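Dual specificity protein phosphatase 8 (Homo sapiens, PDB 4JMK) probably dephosphorylates phosphotyrosine, phosphoserine and phosphothreonine residues of proteins and thereby restrains mitogen-activated protein kinases, through the catalytic domain described here. Local coordinates at residues Y102-M107 / D112-F117; L7-L12 / E72-A77. The protein carries 1 engineered substitution. One frame throughout, in Å; residues are numbered along the deposited sequence.

Contact 1. Residues Y102-M107 / D112-F117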
ATOM      1  N   TYR A 102      -3.891  -2.032  -4.337  1.00 14.31           N
ATOM      2  CA  TYR A 102      -3.614  -1.084  -5.407  1.00 12.78           C
ATOM      3  C   TYR A 102      -3.474  -1.794  -6.752  1.00 15.97           C
ATOM      4  O   TYR A 102      -3.976  -1.323  -7.780  1.00 13.76           O
ATOM      5  CB  TYR A 102      -2.343  -0.274  -5.112  1.00 14.47           C
ATOM      6  CG  TYR A 102      -2.038   0.696  -6.226  1.00 18.96           C
ATOM      7  CD1 TYR A 102      -2.673   1.932  -6.289  1.00 13.61           C
ATOM      8  CD2 TYR A 102      -1.139   0.368  -7.234  1.00 15.70           C
ATOM      9  CE1 TYR A 102      -2.410   2.819  -7.336  1.00 12.86           C
ATOM     10  CE2 TYR A 102      -0.870   1.248  -8.276  1.00 14.42           C
ATOM     11  CZ  TYR A 102      -1.509   2.467  -8.313  1.00 16.85           C
ATOM     12  OH  TYR A 102      -1.247   3.337  -9.344  1.00 15.05           O
ATOM     13  N   ILE A 103      -2.781  -2.925  -6.748  1.00 14.33           N
ATOM     14  CA  ILE A 103      -2.587  -3.683  -7.977  1.00 14.50           C
ATOM     15  C   ILE A 103      -3.897  -4.277  -8.444  1.00 13.74           C
ATOM     16  O   ILE A 103      -4.202  -4.271  -9.642  1.00 16.65           O
ATOM     17  CB  ILE A 103      -1.514  -4.762  -7.785  1.00 15.81           C
ATOM     18  CG1 ILE A 103      -0.159  -4.076  -7.616  1.00 24.11           C
ATOM     19  CG2 ILE A 103      -1.447  -5.705  -8.965  1.00 18.69           C
ATOM     20  CD1 ILE A 103       0.870  -4.979  -7.079  1.00 29.48           C
ATOM     21  N   MET A 104      -4.692  -4.766  -7.496  1.00 15.02           N
ATOM     22  CA  MET A 104      -6.016  -5.299  -7.832  1.00 18.60           C
ATOM     23  C   MET A 104      -6.877  -4.290  -8.587  1.00 15.02           C
ATOM     24  O   MET A 104      -7.418  -4.578  -9.650  1.00 22.77           O
ATOM     25  CB  MET A 104      -6.758  -5.671  -6.555  1.00 19.39           C
ATOM     26  CG  MET A 104      -6.327  -6.958  -5.925  1.00 25.34           C
ATOM     27  SD  MET A 104      -7.122  -7.186  -4.320  1.00 29.63           S
ATOM     28  CE  MET A 104      -8.792  -7.422  -4.885  1.00 20.08           C
ATOM     29  N   LYS A 105      -7.015  -3.104  -8.016  1.00 16.04           N
ATOM     30  CA  LYS A 105      -7.864  -2.084  -8.598  1.00 20.04           C
ATOM     31  C   LYS A 105      -7.286  -1.550  -9.902  1.00 22.14           C
ATOM     32  O   LYS A 105      -8.023  -1.346 -10.860  1.00 18.07           O
ATOM     33  CB  LYS A 105      -8.061  -0.944  -7.607  1.00 22.42           C
ATOM     34  CG  LYS A 105      -9.098   0.088  -8.051  1.00 25.10           C
ATOM     35  CD  LYS A 105      -9.343   1.114  -6.951  1.00 29.35           C
ATOM     36  CE  LYS A 105     -10.273   2.207  -7.402  1.00 34.61           C
ATOM     37  NZ  LYS A 105     -11.459   1.633  -8.047  1.00 38.86           N
ATOM     38  N   THR A 106      -5.974  -1.321  -9.940  1.00 19.33           N
ATOM     39  CA  THR A 106      -5.359  -0.692 -11.108  1.00 18.73           C
ATOM     40  C   THR A 106      -5.391  -1.610 -12.321  1.00 17.94           C
ATOM     41  O   THR A 106      -5.688  -1.173 -13.433  1.00 22.65           O
ATOM     42  CB  THR A 106      -3.904  -0.308 -10.817  1.00 18.01           C
ATOM     43  OG1 THR A 106      -3.878   0.670  -9.769  1.00 17.06           O
ATOM     44  CG2 THR A 106      -3.237   0.260 -12.060  1.00 18.69           C
ATOM     45  N   MET A 107      -5.092  -2.884 -12.103  1.00 19.78           N
ATOM     46  CA  MET A 107      -4.958  -3.819 -13.216  1.00 20.75           C
ATOM     47  C   MET A 107      -6.204  -4.676 -13.447  1.00 18.91           C
ATOM     48  O   MET A 107      -6.310  -5.362 -14.468  1.00 20.58           O
ATOM     49  CB  MET A 107      -3.734  -4.712 -13.002  1.00 22.27           C
ATOM     50  CG  MET A 107      -2.419  -3.947 -13.002  1.00 24.72           C
ATOM     51  SD  MET A 107      -2.188  -3.111 -14.593  1.00 37.09           S
ATOM     52  CE  MET A 107      -1.968  -4.546 -15.627  1.00 23.45           C
ATOM     53  N   ASP A 112      -6.103 -13.212  -5.686  1.00 17.52           N
ATOM     54  CA  ASP A 112      -5.058 -14.234  -5.784  1.00 17.18           C
ATOM     55  C   ASP A 112      -3.845 -13.768  -6.594  1.00 19.29           C
ATOM     56  O   ASP A 112      -2.696 -13.932  -6.171  1.00 17.45           O
ATOM     57  CB  ASP A 112      -5.615 -15.522  -6.422  1.00 14.85           C
ATOM     58  CG  ASP A 112      -6.735 -16.164  -5.597  1.00 32.48           C
ATOM     59  OD1 ASP A 112      -6.630 -16.149  -4.356  1.00 29.42           O
ATOM     60  OD2 ASP A 112      -7.709 -16.704  -6.181  1.00 31.55           O
ATOM     61  N   ASP A 113      -4.091 -13.218  -7.779  1.00 13.41           N
ATOM     62  CA  ASP A 113      -2.989 -12.838  -8.645  1.00 13.27           C
ATOM     63  C   ASP A 113      -2.247 -11.617  -8.084  1.00 17.24           C
ATOM     64  O   ASP A 113      -1.015 -11.535  -8.143  1.00 14.88           O
ATOM     65  CB  ASP A 113      -3.506 -12.566 -10.060  1.00 18.51           C
ATOM     66  CG  ASP A 113      -3.879 -13.841 -10.805  1.00 29.98           C
ATOM     67  OD1 ASP A 113      -3.413 -14.930 -10.410  1.00 31.55           O
ATOM     68  OD2 ASP A 113      -4.634 -13.746 -11.799  1.00 29.06           O
ATOM     69  N   ALA A 114      -2.986 -10.668  -7.517  1.00 14.34           N
ATOM     70  CA  ALA A 114      -2.334  -9.480  -6.960  1.00 14.05           C
ATOM     71  C   ALA A 114      -1.487  -9.828  -5.740  1.00 16.55           C
ATOM     72  O   ALA A 114      -0.390  -9.286  -5.563  1.00 16.26           O
ATOM     73  CB  ALA A 114      -3.360  -8.422  -6.615  1.00 16.70           C
ATOM     74  N   TYR A 115      -1.990 -10.737  -4.904  1.00 15.48           N
ATOM     75  CA  TYR A 115      -1.227 -11.233  -3.750  1.00 16.55           C
ATOM     76  C   TYR A 115       0.065 -11.876  -4.244  1.00 14.31           C
ATOM     77  O   TYR A 115       1.155 -11.593  -3.732  1.00 16.01           O
ATOM     78  CB  TYR A 115      -2.093 -12.237  -2.975  1.00 16.84           C
ATOM     79  CG  TYR A 115      -1.520 -12.857  -1.713  1.00 14.76           C
ATOM     80  CD1 TYR A 115      -0.377 -12.359  -1.100  1.00 15.61           C
ATOM     81  CD2 TYR A 115      -2.140 -13.973  -1.141  1.00 16.76           C
ATOM     82  CE1 TYR A 115       0.126 -12.953   0.065  1.00 14.60           C
ATOM     83  CE2 TYR A 115      -1.641 -14.570   0.008  1.00 19.19           C
ATOM     84  CZ  TYR A 115      -0.514 -14.053   0.605  1.00 21.92           C
ATOM     85  OH  TYR A 115      -0.025 -14.650   1.751  1.00 20.57           O
ATOM     86  N   ARG A 116      -0.049 -12.733  -5.256  1.00 16.95           N
ATOM     87  CA  ARG A 116       1.127 -13.407  -5.801  1.00 16.22           C
ATOM     88  C   ARG A 116       2.105 -12.402  -6.440  1.00 15.44           C
ATOM     89  O   ARG A 116       3.327 -12.566  -6.335  1.00 20.11           O
ATOM     90  CB  ARG A 116       0.688 -14.470  -6.820  1.00 19.74           C
ATOM     91  CG  ARG A 116       1.786 -15.409  -7.301  1.00 31.18           C
ATOM     92  CD  ARG A 116       1.223 -16.382  -8.337  1.00 45.85           C
ATOM     93  NE  ARG A 116       0.573 -15.660  -9.430  1.00 58.32           N
ATOM     94  CZ  ARG A 116      -0.182 -16.221 -10.370  1.00 62.13           C
ATOM     95  NH1 ARG A 116      -0.396 -17.530 -10.363  1.00 66.54           N
ATOM     96  NH2 ARG A 116      -0.724 -15.467 -11.318  1.00 60.02           N
ATOM     97  N   PHE A 117       1.573 -11.369  -7.098  1.00 18.48           N
ATOM     98  CA  PHE A 117       2.417 -10.342  -7.727  1.00 17.22           C
ATOM     99  C   PHE A 117       3.311  -9.655  -6.687  1.00 22.67           C
ATOM    100  O   PHE A 117       4.522  -9.474  -6.897  1.00 17.75           O
ATOM    101  CB  PHE A 117       1.548  -9.307  -8.456  1.00 16.12           C
ATOM    102  CG  PHE A 117       2.333  -8.273  -9.239  1.00 19.03           C
ATOM    103  CD1 PHE A 117       2.457  -8.375 -10.623  1.00 23.04           C
ATOM    104  CD2 PHE A 117       2.915  -7.192  -8.602  1.00 19.61           C
ATOM    105  CE1 PHE A 117       3.160  -7.416 -11.346  1.00 23.46           C
ATOM    106  CE2 PHE A 117       3.622  -6.222  -9.313  1.00 18.69           C
ATOM    107  CZ  PHE A 117       3.755  -6.335 -10.681  1.00 18.02           C
TER
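Ile103 and Met104 meet Ala114 and Phe117 where two consecutive helices, 94-107 and 111-121, pack across a short connection in the alpha/beta protein-tyrosine-phosphatase fold. The axes of the segments 102-107 and 112-117 come within 8.9 Å at 124°, and Met104 and Ala114 bring their CA atoms within 5.6 Å. Ile103 can be followed outward from CB, which points at helix 111-121. There the side chain forks. CG2 lies anti to the backbone N and reaches the CB of Ala114 at 4.1 Å; CG1 takes the place beside the N (chi1 -69°) and, with chi2 extended at 165°, carries CD1 to the Phe117 ring. CD1 ends 3.4 Å from CD2 and 3.8 Å from CE2 of Phe117, coming at the ring obliquely, while the two side chains cross at about a right angle. Ile6 of strand 4-7 touches both Ile103 and Phe117, so this apolar cluster extends to the sheet edge. No hydrogen bond joins the segments, and the small Ala114 is consistent with their close approach. Its methyl is also met by the first methylene of Met104 beyond CB: CG to Ala114 CB is 3.4 Å, tighter than usual van der Waals contact.

Contact 2. Residues L7-L12 / E72-A77; sequences LPHLYL and EFIDKA
His9 and Leu10 lie against Ile74 where the start of strand 10-13 is covered by helix 67-79, part of the alpha/beta fold in which helices flank the central mixed sheet of the phosphatase domain. The evidence for close packing is confined to one residue of the helix. Ile74 points its CB at the strand and divides its two branches between two partners. CG1 stands beside the backbone N (chi1 -67°), and the extended chain beyond it sends CD1 to CD1 of Leu10, 4.0 Å away, methyl against methyl. CG2 goes the other way, to the imidazole: it is 4.0 Å from CD2 and 4.2 Å from NE2 of His9. That methyl approaches the ring obliquely, and the side chains of His9 and Ile74 cross at about a right angle. Leu10 is buried, and it also touches Val84 and Val86 of strand 83-87, which continue the apolar layer into the sheet.

Toward Asp75 and the turn the contact is looser. Residues 7 to 10 form a type I beta turn, closed by Leu10 N to Leu7 O at 2.9 Å, and His9 on it is partly exposed, as is Asp75. Ala77 faces the turn, yet its CB comes no nearer than 5.3 Å, at His9 O. Polar groups supply an indirect link here: the hydroxyl of Tyr102, on helix 94-107, is hydrogen-bonded to both His9 NE2 and Asp75 OD1. A chi1 of 59° places the CG of His9 between its backbone N and carbonyl carbon, bringing the ring over to the helix side. NE2 of His9 and OD1 of Asp75 nevertheless remain 4.8 Å apart, without direct contact.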
ATOM      1  N   LEU A   7       6.124  -1.319  -8.341  1.00 15.81           N
ATOM      2  CA  LEU A   7       5.901  -0.737  -9.670  1.00 16.12           C
ATOM      3  C   LEU A   7       6.860   0.444  -9.770  1.00 15.69           C
ATOM      4  O   LEU A   7       7.425   0.838  -8.753  1.00 17.46           O
ATOM      5  CB  LEU A   7       4.453  -0.257  -9.796  1.00 15.59           C
ATOM      6  CG  LEU A   7       3.356  -1.297  -9.538  1.00 13.24           C
ATOM      7  CD1 LEU A   7       1.986  -0.629  -9.647  1.00 17.10           C
ATOM      8  CD2 LEU A   7       3.450  -2.447 -10.534  1.00 17.28           C
ATOM      9  N   PRO A   8       7.057   1.016 -10.979  1.00 15.81           N
ATOM     10  CA  PRO A   8       8.031   2.112 -11.050  1.00 15.54           C
ATOM     11  C   PRO A   8       7.719   3.267 -10.093  1.00 17.90           C
ATOM     12  O   PRO A   8       8.647   3.934  -9.632  1.00 22.12           O
ATOM     13  CB  PRO A   8       7.938   2.576 -12.519  1.00 18.90           C
ATOM     14  CG  PRO A   8       7.550   1.358 -13.267  1.00 19.13           C
ATOM     15  CD  PRO A   8       6.602   0.600 -12.322  1.00 17.62           C
ATOM     16  N   HIS A   9       6.446   3.491  -9.774  1.00 12.17           N
ATOM     17  CA  HIS A   9       6.100   4.582  -8.866  1.00 14.06           C
ATOM     18  C   HIS A   9       5.773   4.078  -7.464  1.00 14.42           C
ATOM     19  O   HIS A   9       5.450   4.861  -6.587  1.00 16.24           O
ATOM     20  CB  HIS A   9       4.924   5.396  -9.411  1.00 18.92           C
ATOM     21  CG  HIS A   9       3.674   4.594  -9.629  1.00 17.34           C
ATOM     22  ND1 HIS A   9       3.594   3.578 -10.563  1.00 17.69           N
ATOM     23  CD2 HIS A   9       2.452   4.669  -9.049  1.00 15.92           C
ATOM     24  CE1 HIS A   9       2.377   3.063 -10.540  1.00 17.66           C
ATOM     25  NE2 HIS A   9       1.663   3.708  -9.635  1.00 20.37           N
ATOM     26  N   LEU A  10       5.846   2.770  -7.243  1.00 11.83           N
ATOM     27  CA  LEU A  10       5.359   2.228  -5.961  1.00 10.19           C
ATOM     28  C   LEU A  10       6.354   1.289  -5.279  1.00 14.78           C
ATOM     29  O   LEU A  10       6.696   0.213  -5.818  1.00 17.27           O
ATOM     30  CB  LEU A  10       4.012   1.506  -6.187  1.00 11.81           C
ATOM     31  CG  LEU A  10       3.407   0.804  -4.966  1.00 18.03           C
ATOM     32  CD1 LEU A  10       3.003   1.831  -3.922  1.00 21.89           C
ATOM     33  CD2 LEU A  10       2.202  -0.020  -5.399  1.00 20.44           C
ATOM     34  N   TYR A  11       6.803   1.707  -4.093  1.00 13.47           N
ATOM     35  CA  TYR A  11       7.699   0.928  -3.240  1.00 13.78           C
ATOM     36  C   TYR A  11       6.979   0.425  -2.003  1.00 11.44           C
ATOM     37  O   TYR A  11       6.026   1.056  -1.528  1.00 13.76           O
ATOM     38  CB  TYR A  11       8.871   1.795  -2.769  1.00 18.17           C
ATOM     39  CG  TYR A  11       9.830   2.161  -3.869  1.00 20.50           C
ATOM     40  CD1 TYR A  11       9.532   3.183  -4.755  1.00 19.97           C
ATOM     41  CD2 TYR A  11      11.050   1.498  -4.003  1.00 23.38           C
ATOM     42  CE1 TYR A  11      10.408   3.528  -5.767  1.00 34.58           C
ATOM     43  CE2 TYR A  11      11.935   1.842  -5.009  1.00 28.34           C
ATOM     44  CZ  TYR A  11      11.606   2.861  -5.887  1.00 36.32           C
ATOM     45  OH  TYR A  11      12.474   3.214  -6.900  1.00 40.33           O
ATOM     46  N   LEU A  12       7.463  -0.700  -1.466  1.00 15.62           N
ATOM     47  CA  LEU A  12       6.916  -1.291  -0.248  1.00 15.45           C
ATOM     48  C   LEU A  12       8.079  -1.533   0.726  1.00 15.11           C
ATOM     49  O   LEU A  12       9.091  -2.122   0.349  1.00 22.28           O
ATOM     50  CB  LEU A  12       6.209  -2.613  -0.606  1.00 15.89           C
ATOM     51  CG  LEU A  12       5.483  -3.417   0.465  1.00 24.15           C
ATOM     52  CD1 LEU A  12       4.478  -2.527   1.173  1.00 19.99           C
ATOM     53  CD2 LEU A  12       4.792  -4.631  -0.171  1.00 22.08           C
ATOM     54  N   GLU A  72      -5.999   6.404  -4.102  1.00 17.53           N
ATOM     55  CA  GLU A  72      -6.008   7.784  -4.595  1.00 20.62           C
ATOM     56  C   GLU A  72      -4.670   8.505  -4.314  1.00 20.06           C
ATOM     57  O   GLU A  72      -4.120   9.190  -5.185  1.00 17.16           O
ATOM     58  CB  GLU A  72      -7.176   8.535  -3.937  1.00 23.27           C
ATOM     59  CG  GLU A  72      -7.303  10.004  -4.305  1.00 32.10           C
ATOM     60  CD  GLU A  72      -8.266  10.760  -3.384  1.00 46.80           C
ATOM     61  OE1 GLU A  72      -9.363  11.142  -3.846  1.00 51.91           O
ATOM     62  OE2 GLU A  72      -7.922  10.981  -2.199  1.00 43.41           O
ATOM     63  N   PHE A  73      -4.150   8.339  -3.100  1.00 18.71           N
ATOM     64  CA  PHE A  73      -2.868   8.932  -2.721  1.00 17.94           C
ATOM     65  C   PHE A  73      -1.739   8.425  -3.617  1.00 16.92           C
ATOM     66  O   PHE A  73      -0.903   9.210  -4.097  1.00 17.64           O
ATOM     67  CB  PHE A  73      -2.565   8.614  -1.251  1.00 19.06           C
ATOM     68  CG  PHE A  73      -1.279   9.235  -0.733  1.00 17.14           C
ATOM     69  CD1 PHE A  73      -1.198  10.604  -0.476  1.00 20.66           C
ATOM     70  CD2 PHE A  73      -0.163   8.443  -0.491  1.00 17.98           C
ATOM     71  CE1 PHE A  73      -0.015  11.175   0.009  1.00 19.50           C
ATOM     72  CE2 PHE A  73       1.025   8.999  -0.014  1.00 16.80           C
ATOM     73  CZ  PHE A  73       1.098  10.377   0.247  1.00 17.38           C
ATOM     74  N   ILE A  74      -1.693   7.111  -3.825  1.00 16.45           N
ATOM     75  CA  ILE A  74      -0.660   6.521  -4.675  1.00 12.24           C
ATOM     76  C   ILE A  74      -0.789   7.058  -6.095  1.00 18.81           C
ATOM     77  O   ILE A  74       0.225   7.371  -6.736  1.00 18.12           O
ATOM     78  CB  ILE A  74      -0.717   4.969  -4.662  1.00 15.24           C
ATOM     79  CG1 ILE A  74      -0.325   4.442  -3.269  1.00 16.04           C
ATOM     80  CG2 ILE A  74       0.190   4.364  -5.762  1.00 14.07           C
ATOM     81  CD1 ILE A  74      -0.704   2.989  -3.041  1.00 15.92           C
ATOM     82  N   ASP A  75      -2.021   7.200  -6.583  1.00 14.71           N
ATOM     83  CA  ASP A  75      -2.213   7.781  -7.919  1.00 11.14           C
ATOM     84  C   ASP A  75      -1.871   9.278  -7.995  1.00 17.21           C
ATOM     85  O   ASP A  75      -1.519   9.784  -9.068  1.00 16.79           O
ATOM     86  CB  ASP A  75      -3.629   7.503  -8.429  1.00 15.19           C
ATOM     87  CG  ASP A  75      -3.805   6.056  -8.863  1.00 19.79           C
ATOM     88  OD1 ASP A  75      -2.820   5.470  -9.375  1.00 20.88           O
ATOM     89  OD2 ASP A  75      -4.918   5.509  -8.699  1.00 22.55           O
ATOM     90  N   LYS A  76      -1.966   9.997  -6.878  1.00 13.56           N
ATOM     91  CA  LYS A  76      -1.527  11.395  -6.893  1.00 18.95           C
ATOM     92  C   LYS A  76      -0.027  11.472  -7.164  1.00 19.35           C
ATOM     93  O   LYS A  76       0.431  12.335  -7.918  1.00 17.73           O
ATOM     94  CB  LYS A  76      -1.847  12.107  -5.583  1.00 21.12           C
ATOM     95  CG  LYS A  76      -3.315  12.393  -5.368  1.00 27.00           C
ATOM     96  CD  LYS A  76      -3.496  13.245  -4.103  1.00 35.18           C
ATOM     97  CE  LYS A  76      -4.959  13.432  -3.727  1.00 41.11           C
ATOM     98  NZ  LYS A  76      -5.105  14.133  -2.401  1.00 34.43           N
ATOM     99  N   ALA A  77       0.736  10.570  -6.550  1.00 21.27           N
ATOM    100  CA  ALA A  77       2.171  10.472  -6.819  1.00 19.81           C
ATOM    101  C   ALA A  77       2.428  10.120  -8.285  1.00 19.99           C
ATOM    102  O   ALA A  77       3.243  10.762  -8.959  1.00 21.96           O
ATOM    103  CB  ALA A  77       2.833   9.444  -5.886  1.00 17.20           C
TER

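In the fold
From the N terminus, strand 4-7 turns into strand 10-13, and contact 2 is closed only when helix 67-79 arrives, after a loop of 59 residues that contains strands 29-34 and 50-52. Strand 83-87 and most of helix 94-107 follow before contact 1 closes a three-residue connection to helix 111-121. The two loops are therefore in series, neither crossing nor enclosing the other. Contact 2 ties a helix to the sheet, contact 1 a helix to the next helix. Their centres are 14 Å apart, but Tyr102 bridges them: its CE1 lies 3.4 Å from Ile74 CG2, and its CE2 is 3.7 Å from Leu7 CD1.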